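Local coordinates for MAU2 chromatid cohesion factor homolog (Saccharomyces cerevisiae, PDB 4XDN), which forms a complex with SCC2 that is required for the association of cohesin with chromosomes, and so takes part in sister chromatid cohesion, at residues V330-N335 with K557-L562; K390-T395 with R417-M422. All blocks are in the same frame, centred on the assembly; numbering follows the deposited sequence.

In the fold
The two contacts lie about 16 Å apart, centre to centre, in a largely helical chain, each about 19 Å from its centre. Along the sequence, interaction 1 joins segment 330-335, on helix 317-331, to the loop before helix 562-575, 222 residues later; interaction 2, between helices 369-398 and 415-426, falls within that span. They meet directly: Ile-333 CG2 packs on Trp-392 CD1 at 3.9 Å, and on Glu-393 too. The chain of another protein reaches both, packing on Val-334 and Ala-561 in one and on Trp-392 and Met-422 in the other, which suggests that neighbouring parts of the chain both contribute to the binding of that partner.

Interaction 1 of 2, residues V330-N335 with K557-L562; sequences VSYIVN and KLKKAL. With SO4 (sulfate ion), chain F.
Val-334 and Ala-561 bring the two backbones closest, their CA atoms 5.6 Å apart, where residues 332-335, helical in their backbone angles but without the regular bonds, pass an irregular stretch. There Lys-560 is the centre of an inverse gamma turn, and Ala-561 is the N-cap of helix 562-575. A water ties the backbones, donating to Val-334 O and accepting from Leu-562 N. The small methyl of Ala-561 suits this near approach: its CB lies 3.4 Å from Val-334 CG2, tighter than usual. Val-334 CG1 sits between the backbone N and the carbonyl carbon (chi1 66°) and presses on Lys-559 CE.

The side chains of Lys-559 and Asn-335 cross at about a right angle, and bends at chi3 and chi4 let Lys-559 NZ donate to Asn-335 OD1 over 2.9 Å, in the carbonyl plane on a lone pair. Lys-559 NZ also gives a bond to a water that donates to Ser-331 OG, itself hydrogen-bonded to Gln-328 O, and reaches sulfate O2 at 3.1 Å. Asn-335 ND2 faces sulfate O4 at a doubtfully short 2.5 Å; the same oxygen takes the nearly straight bond from Lys-560 N (2.9 Å, 177°). The sulfate, probably from the crystallisation liquor, would offset the positive charge of Lys-559 and is consistent with a site that can accept an anion, held by Lys-559 NZ and Lys-560 N and bordered by the Asn-335 amide.

Interaction 2 of 2, residues K390-T395 with R417-M422; sequences KVWEQT and RLLQAM. With SO4 (sulfate ion), chain C.
The indole of Trp-392 and the thioether of Met-422 form a Met-aromatic contact between two nearly parallel helices, 369-398 and 415-426. The axes of segments 390-395 and 417-422 approach to 12.0 Å at an angle of 18°, a separation bridged by long side chains. With CG anti to the backbone nitrogen (chi1 -165°), the indole carries its six-membered ring into the gap, where Met-422 crosses it at about a right angle. The bend at chi3 in Met-422 lays CE over one ring face as a CH-pi contact, 4.2 Å from the centroid and 25° off the normal. SD approaches more obliquely, 3.5 Å from Trp-392 CH2. A flexible, polarisable thioether suits such a broad aromatic surface.

Leu-419 CD2 meets Trp-392 CE3 at 3.7 Å, while its CD1 packs on Val-391 CG1; Leu-418 CD2 touches Trp-392 CH2 and CZ3. The indole NE1 is hydrogen-bonded to the backbone of the chain of another protein.

At the start of helix 415-426, Arg-417 N and NE both bond to sulfate O4. The sulfate, probably from the crystallisation liquor, is gathered by this side chain and by backbone amides at the helix N-terminus, including Gly-414 N and Val-416 N. Thr-395 places CG2 4.0 Å from Met-422 CE, while its OG1 bonds to Val-391 O at 2.9 Å from above the carbonyl plane, on the face opposite Thr-395 N.

Interaction 1 of 2, residues V330-N335 with K557-L562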
ATOM      1  N   VAL A 330       0.637  11.624   7.719  1.00 32.03           N
ATOM      2  CA  VAL A 330       0.647  10.351   8.432  1.00 30.77           C
ATOM      3  C   VAL A 330       1.877  10.268   9.331  1.00 31.04           C
ATOM      4  O   VAL A 330       1.809   9.742  10.444  1.00 33.31           O
ATOM      5  CB  VAL A 330       0.638   9.149   7.462  1.00 30.60           C
ATOM      6  CG1 VAL A 330       0.888   7.846   8.210  1.00 29.61           C
ATOM      7  CG2 VAL A 330      -0.686   9.072   6.722  1.00 30.62           C
ATOM      8  N   SER A 331       2.997  10.789   8.840  1.00 29.13           N
ATOM      9  CA  SER A 331       4.251  10.744   9.582  1.00 31.71           C
ATOM     10  C   SER A 331       4.175  11.569  10.862  1.00 32.18           C
ATOM     11  O   SER A 331       4.920  11.318  11.804  1.00 30.80           O
ATOM     12  CB  SER A 331       5.410  11.246   8.716  1.00 33.72           C
ATOM     13  OG  SER A 331       5.557  12.650   8.816  1.00 37.68           O
ATOM     14  N   TYR A 332       3.275  12.547  10.892  1.00 32.95           N
ATOM     15  CA  TYR A 332       3.147  13.442  12.040  1.00 36.08           C
ATOM     16  C   TYR A 332       2.052  13.021  13.020  1.00 36.83           C
ATOM     17  O   TYR A 332       1.891  13.646  14.070  1.00 37.93           O
ATOM     18  CB  TYR A 332       2.856  14.872  11.574  1.00 38.08           C
ATOM     19  CG  TYR A 332       3.943  15.530  10.748  1.00 39.74           C
ATOM     20  CD1 TYR A 332       5.267  15.125  10.840  1.00 40.08           C
ATOM     21  CD2 TYR A 332       3.636  16.574   9.885  1.00 40.10           C
ATOM     22  CE1 TYR A 332       6.251  15.738  10.088  1.00 39.55           C
ATOM     23  CE2 TYR A 332       4.612  17.190   9.133  1.00 39.44           C
ATOM     24  CZ  TYR A 332       5.918  16.770   9.236  1.00 38.18           C
ATOM     25  OH  TYR A 332       6.890  17.385   8.483  1.00 37.81           O
ATOM     26  N   ILE A 333       1.291  11.984  12.678  1.00 33.51           N
ATOM     27  CA  ILE A 333       0.171  11.551  13.516  1.00 34.76           C
ATOM     28  C   ILE A 333       0.625  11.265  14.941  1.00 36.18           C
ATOM     29  O   ILE A 333       0.007  11.729  15.902  1.00 36.21           O
ATOM     30  CB  ILE A 333      -0.507  10.282  12.956  1.00 35.44           C
ATOM     31  CG1 ILE A 333      -1.041  10.526  11.541  1.00 34.61           C
ATOM     32  CG2 ILE A 333      -1.631   9.810  13.880  1.00 34.30           C
ATOM     33  CD1 ILE A 333      -2.240  11.444  11.462  1.00 39.11           C
ATOM     34  N   VAL A 334       1.706  10.497  15.069  1.00 35.80           N
ATOM     35  CA  VAL A 334       2.195  10.057  16.373  1.00 37.61           C
ATOM     36  C   VAL A 334       2.566  11.248  17.252  1.00 39.15           C
ATOM     37  O   VAL A 334       2.444  11.187  18.473  1.00 44.83           O
ATOM     38  CB  VAL A 334       3.416   9.109  16.225  1.00 47.31           C
ATOM     39  CG1 VAL A 334       4.620   9.846  15.638  1.00 48.14           C
ATOM     40  CG2 VAL A 334       3.766   8.470  17.559  1.00 46.75           C
ATOM     41  N   ASN A 335       3.003  12.337  16.627  1.00 39.14           N
ATOM     42  CA  ASN A 335       3.337  13.551  17.363  1.00 42.86           C
ATOM     43  C   ASN A 335       2.096  14.117  18.060  1.00 46.25           C
ATOM     44  O   ASN A 335       2.158  14.509  19.226  1.00 51.20           O
ATOM     45  CB  ASN A 335       3.953  14.592  16.428  1.00 42.14           C
ATOM     46  CG  ASN A 335       5.258  14.126  15.812  1.00 41.34           C
ATOM     47  OD1 ASN A 335       5.276  13.505  14.749  1.00 37.21           O
ATOM     48  ND2 ASN A 335       6.362  14.432  16.481  1.00 42.94           N
ATOM     49  N   LYS A 557      17.067   7.061  17.807  1.00 51.38           N
ATOM     50  CA  LYS A 557      16.259   8.241  18.074  1.00 51.68           C
ATOM     51  C   LYS A 557      14.782   7.929  17.891  1.00 45.83           C
ATOM     52  O   LYS A 557      14.363   7.442  16.842  1.00 44.19           O
ATOM     53  CB  LYS A 557      16.675   9.388  17.152  1.00 59.38           C
ATOM     54  CG  LYS A 557      16.230  10.766  17.624  1.00 65.34           C
ATOM     55  CD  LYS A 557      16.550  11.829  16.582  1.00 71.62           C
ATOM     56  CE  LYS A 557      16.465  13.233  17.159  1.00 73.91           C
ATOM     57  NZ  LYS A 557      16.900  14.258  16.167  1.00 76.95           N
ATOM     58  N   LEU A 558      13.999   8.204  18.928  1.00 44.92           N
ATOM     59  CA  LEU A 558      12.559   8.001  18.883  1.00 44.25           C
ATOM     60  C   LEU A 558      11.848   9.297  18.540  1.00 46.10           C
ATOM     61  O   LEU A 558      12.187  10.358  19.067  1.00 45.19           O
ATOM     62  CB  LEU A 558      12.049   7.471  20.224  1.00 41.85           C
ATOM     63  CG  LEU A 558      12.582   6.104  20.654  1.00 42.36           C
ATOM     64  CD1 LEU A 558      12.111   5.774  22.056  1.00 40.02           C
ATOM     65  CD2 LEU A 558      12.144   5.029  19.672  1.00 42.73           C
ATOM     66  N   LYS A 559      10.863   9.212  17.651  1.00 46.72           N
ATOM     67  CA  LYS A 559       9.962  10.330  17.428  1.00 49.37           C
ATOM     68  C   LYS A 559       9.276  10.663  18.745  1.00 47.12           C
ATOM     69  O   LYS A 559       9.183   9.815  19.634  1.00 46.35           O
ATOM     70  CB  LYS A 559       8.928  10.003  16.353  1.00 53.32           C
ATOM     71  CG  LYS A 559       9.384  10.308  14.934  1.00 60.64           C
ATOM     72  CD  LYS A 559       8.255  10.129  13.931  1.00 65.79           C
ATOM     73  CE  LYS A 559       7.196  11.219  14.062  1.00 69.25           C
ATOM     74  NZ  LYS A 559       7.606  12.512  13.435  1.00 72.15           N
ATOM     75  N   LYS A 560       8.793  11.893  18.876  1.00 46.38           N
ATOM     76  CA  LYS A 560       8.226  12.350  20.139  1.00 45.77           C
ATOM     77  C   LYS A 560       6.846  11.746  20.391  1.00 43.67           C
ATOM     78  O   LYS A 560       5.871  12.466  20.603  1.00 45.61           O
ATOM     79  CB  LYS A 560       8.146  13.876  20.161  1.00 48.43           C
ATOM     80  CG  LYS A 560       9.489  14.560  19.909  1.00 53.63           C
ATOM     81  CD  LYS A 560       9.368  16.078  19.845  1.00 59.83           C
ATOM     82  CE  LYS A 560       8.374  16.526  18.781  1.00 64.77           C
ATOM     83  NZ  LYS A 560       8.725  17.850  18.195  1.00 69.37           N
ATOM     84  N   ALA A 561       6.769  10.420  20.358  1.00 39.29           N
ATOM     85  CA  ALA A 561       5.576   9.717  20.799  1.00 37.03           C
ATOM     86  C   ALA A 561       5.480   9.874  22.308  1.00 35.48           C
ATOM     87  O   ALA A 561       6.339   9.381  23.037  1.00 35.35           O
ATOM     88  CB  ALA A 561       5.632   8.255  20.407  1.00 37.15           C
ATOM     89  N   LEU A 562       4.441  10.562  22.769  1.00 34.81           N
ATOM     90  CA  LEU A 562       4.340  10.944  24.173  1.00 32.30           C
ATOM     91  C   LEU A 562       4.457   9.759  25.120  1.00 31.42           C
ATOM     92  O   LEU A 562       5.342   9.736  25.974  1.00 30.23           O
ATOM     93  CB  LEU A 562       3.020  11.666  24.441  1.00 32.31           C
ATOM     94  CG  LEU A 562       2.844  12.169  25.877  1.00 32.29           C
ATOM     95  CD1 LEU A 562       3.852  13.265  26.192  1.00 31.16           C
ATOM     96  CD2 LEU A 562       1.431  12.662  26.094  1.00 33.59           C
TER
HETATM   97  S   SO4 F 704      10.006  14.230  16.016  1.00 57.12           S
HETATM   98  O1  SO4 F 704      10.069  15.665  16.275  1.00 56.18           O
HETATM   99  O2  SO4 F 704      10.017  13.999  14.575  1.00 58.17           O
HETATM  100  O3  SO4 F 704      11.163  13.577  16.622  1.00 60.75           O
HETATM  101  O4  SO4 F 704       8.785  13.676  16.593  1.00 55.67           O
HETATM  102  O   HOH W   1       8.002  12.703  10.783  1.00 39.97           O
HETATM  103  O   HOH W   2       2.009  10.647  20.988  1.00 25.64           O

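Interaction 2 of 2, residues K390-T395 with R417-M422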
ATOM      1  N   LYS A 390      -7.615  10.534  10.879  1.00 35.38           N
ATOM      2  CA  LYS A 390      -8.273  11.565  11.674  1.00 36.41           C
ATOM      3  C   LYS A 390      -8.724  10.958  12.998  1.00 36.23           C
ATOM      4  O   LYS A 390      -8.474  11.511  14.071  1.00 36.93           O
ATOM      5  CB  LYS A 390      -9.470  12.153  10.925  1.00 38.08           C
ATOM      6  CG  LYS A 390     -10.118  13.349  11.612  1.00 42.31           C
ATOM      7  CD  LYS A 390     -11.502  13.632  11.043  1.00 47.05           C
ATOM      8  CE  LYS A 390     -12.043  14.967  11.529  1.00 53.52           C
ATOM      9  NZ  LYS A 390     -13.457  15.187  11.114  1.00 56.73           N
ATOM     10  N   VAL A 391      -9.389   9.813  12.903  1.00 33.71           N
ATOM     11  CA  VAL A 391      -9.840   9.079  14.075  1.00 34.53           C
ATOM     12  C   VAL A 391      -8.648   8.618  14.909  1.00 33.96           C
ATOM     13  O   VAL A 391      -8.675   8.702  16.136  1.00 31.81           O
ATOM     14  CB  VAL A 391     -10.708   7.864  13.665  1.00 34.38           C
ATOM     15  CG1 VAL A 391     -11.006   6.941  14.858  1.00 34.96           C
ATOM     16  CG2 VAL A 391     -12.004   8.341  13.036  1.00 33.88           C
ATOM     17  N   TRP A 392      -7.597   8.145  14.246  1.00 31.83           N
ATOM     18  CA  TRP A 392      -6.440   7.637  14.967  1.00 30.25           C
ATOM     19  C   TRP A 392      -5.756   8.743  15.760  1.00 30.33           C
ATOM     20  O   TRP A 392      -5.391   8.546  16.920  1.00 29.97           O
ATOM     21  CB  TRP A 392      -5.432   6.990  14.020  1.00 30.06           C
ATOM     22  CG  TRP A 392      -4.441   6.153  14.765  1.00 27.95           C
ATOM     23  CD1 TRP A 392      -3.277   6.573  15.337  1.00 26.89           C
ATOM     24  CD2 TRP A 392      -4.541   4.750  15.041  1.00 26.94           C
ATOM     25  NE1 TRP A 392      -2.641   5.518  15.949  1.00 27.26           N
ATOM     26  CE2 TRP A 392      -3.397   4.388  15.780  1.00 26.00           C
ATOM     27  CE3 TRP A 392      -5.485   3.766  14.733  1.00 27.19           C
ATOM     28  CZ2 TRP A 392      -3.171   3.083  16.213  1.00 24.62           C
ATOM     29  CZ3 TRP A 392      -5.257   2.470  15.164  1.00 26.38           C
ATOM     30  CH2 TRP A 392      -4.110   2.142  15.897  1.00 24.28           C
ATOM     31  N   GLU A 393      -5.584   9.906  15.141  1.00 29.10           N
ATOM     32  CA  GLU A 393      -4.909  11.007  15.813  1.00 32.76           C
ATOM     33  C   GLU A 393      -5.735  11.504  16.999  1.00 33.39           C
ATOM     34  O   GLU A 393      -5.181  11.899  18.022  1.00 32.69           O
ATOM     35  CB  GLU A 393      -4.633  12.162  14.847  1.00 34.16           C
ATOM     36  CG  GLU A 393      -3.740  13.234  15.464  1.00 37.41           C
ATOM     37  CD  GLU A 393      -3.409  14.367  14.514  1.00 41.03           C
ATOM     38  OE1 GLU A 393      -4.048  14.466  13.446  1.00 42.66           O
ATOM     39  OE2 GLU A 393      -2.502  15.160  14.846  1.00 43.32           O
ATOM     40  N   GLN A 394      -7.057  11.480  16.856  1.00 37.22           N
ATOM     41  CA  GLN A 394      -7.949  11.873  17.942  1.00 40.70           C
ATOM     42  C   GLN A 394      -7.856  10.887  19.099  1.00 36.70           C
ATOM     43  O   GLN A 394      -7.881  11.284  20.266  1.00 33.88           O
ATOM     44  CB  GLN A 394      -9.395  11.967  17.451  1.00 45.34           C
ATOM     45  CG  GLN A 394      -9.782  13.336  16.912  1.00 50.09           C
ATOM     46  CD  GLN A 394      -9.730  14.424  17.970  1.00 52.93           C
ATOM     47  OE1 GLN A 394      -9.160  15.493  17.750  1.00 54.75           O
ATOM     48  NE2 GLN A 394     -10.334  14.158  19.123  1.00 53.57           N
ATOM     49  N   THR A 395      -7.749   9.604  18.770  1.00 34.71           N
ATOM     50  CA  THR A 395      -7.623   8.560  19.779  1.00 34.92           C
ATOM     51  C   THR A 395      -6.345   8.749  20.585  1.00 34.67           C
ATOM     52  O   THR A 395      -6.348   8.612  21.811  1.00 34.80           O
ATOM     53  CB  THR A 395      -7.630   7.153  19.140  1.00 34.40           C
ATOM     54  OG1 THR A 395      -8.867   6.947  18.449  1.00 33.96           O
ATOM     55  CG2 THR A 395      -7.468   6.068  20.197  1.00 33.82           C
ATOM     56  N   ARG A 417     -11.851  -3.174  12.882  1.00 44.38           N
ATOM     57  CA  ARG A 417     -11.958  -4.000  14.081  1.00 46.03           C
ATOM     58  C   ARG A 417     -10.763  -3.801  15.016  1.00 43.16           C
ATOM     59  O   ARG A 417     -10.815  -4.193  16.181  1.00 41.72           O
ATOM     60  CB  ARG A 417     -12.114  -5.482  13.711  1.00 49.80           C
ATOM     61  CG  ARG A 417     -11.092  -6.032  12.733  1.00 51.20           C
ATOM     62  CD  ARG A 417     -11.707  -7.116  11.848  1.00 52.67           C
ATOM     63  NE  ARG A 417     -10.987  -7.268  10.584  1.00 51.81           N
ATOM     64  CZ  ARG A 417     -10.638  -8.430  10.033  1.00 54.09           C
ATOM     65  NH1 ARG A 417     -10.934  -9.584  10.618  1.00 54.50           N
ATOM     66  NH2 ARG A 417      -9.982  -8.434   8.880  1.00 56.96           N
ATOM     67  N   LEU A 418      -9.697  -3.183  14.513  1.00 41.53           N
ATOM     68  CA  LEU A 418      -8.593  -2.778  15.372  1.00 39.29           C
ATOM     69  C   LEU A 418      -9.050  -1.624  16.254  1.00 38.88           C
ATOM     70  O   LEU A 418      -8.865  -1.648  17.472  1.00 37.04           O
ATOM     71  CB  LEU A 418      -7.365  -2.368  14.552  1.00 37.40           C
ATOM     72  CG  LEU A 418      -6.213  -1.749  15.358  1.00 37.33           C
ATOM     73  CD1 LEU A 418      -5.766  -2.674  16.485  1.00 36.92           C
ATOM     74  CD2 LEU A 418      -5.036  -1.406  14.461  1.00 38.09           C
ATOM     75  N   LEU A 419      -9.652  -0.617  15.628  1.00 38.99           N
ATOM     76  CA  LEU A 419     -10.191   0.524  16.359  1.00 40.28           C
ATOM     77  C   LEU A 419     -11.279   0.083  17.328  1.00 42.27           C
ATOM     78  O   LEU A 419     -11.447   0.673  18.396  1.00 42.56           O
ATOM     79  CB  LEU A 419     -10.747   1.570  15.392  1.00 41.71           C
ATOM     80  CG  LEU A 419      -9.718   2.453  14.687  1.00 42.44           C
ATOM     81  CD1 LEU A 419     -10.393   3.287  13.608  1.00 43.52           C
ATOM     82  CD2 LEU A 419      -8.992   3.351  15.685  1.00 43.76           C
ATOM     83  N   GLN A 420     -12.014  -0.958  16.952  1.00 43.41           N
ATOM     84  CA  GLN A 420     -13.055  -1.502  17.813  1.00 45.87           C
ATOM     85  C   GLN A 420     -12.441  -2.249  18.995  1.00 44.13           C
ATOM     86  O   GLN A 420     -12.944  -2.176  20.114  1.00 41.80           O
ATOM     87  CB  GLN A 420     -13.978  -2.428  17.016  1.00 50.09           C
ATOM     88  CG  GLN A 420     -15.031  -3.139  17.853  1.00 56.68           C
ATOM     89  CD  GLN A 420     -15.880  -2.185  18.672  1.00 61.65           C
ATOM     90  OE1 GLN A 420     -16.126  -1.047  18.267  1.00 63.74           O
ATOM     91  NE2 GLN A 420     -16.328  -2.643  19.836  1.00 62.24           N
ATOM     92  N   ALA A 421     -11.348  -2.964  18.740  1.00 43.19           N
ATOM     93  CA  ALA A 421     -10.656  -3.704  19.788  1.00 42.31           C
ATOM     94  C   ALA A 421     -10.056  -2.746  20.809  1.00 38.34           C
ATOM     95  O   ALA A 421     -10.115  -2.986  22.016  1.00 39.21           O
ATOM     96  CB  ALA A 421      -9.572  -4.585  19.189  1.00 42.69           C
ATOM     97  N   MET A 422      -9.474  -1.660  20.311  1.00 34.80           N
ATOM     98  CA  MET A 422      -8.891  -0.638  21.167  1.00 35.03           C
ATOM     99  C   MET A 422      -9.972   0.027  22.008  1.00 37.79           C
ATOM    100  O   MET A 422      -9.731   0.416  23.152  1.00 38.68           O
ATOM    101  CB  MET A 422      -8.154   0.405  20.326  1.00 33.20           C
ATOM    102  CG  MET A 422      -6.925  -0.139  19.619  1.00 31.97           C
ATOM    103  SD  MET A 422      -6.334   0.925  18.289  1.00 36.22           S
ATOM    104  CE  MET A 422      -6.141   2.483  19.152  1.00 38.23           C
TER
HETATM  105  S   SO4 C 701     -11.921  -4.316   8.686  1.00 48.99           S
HETATM  106  O1  SO4 C 701     -11.658  -2.963   8.197  1.00 48.42           O
HETATM  107  O2  SO4 C 701     -13.331  -4.641   8.499  1.00 50.20           O
HETATM  108  O3  SO4 C 701     -11.094  -5.269   7.947  1.00 47.22           O
HETATM  109  O4  SO4 C 701     -11.601  -4.389  10.106  1.00 47.24           O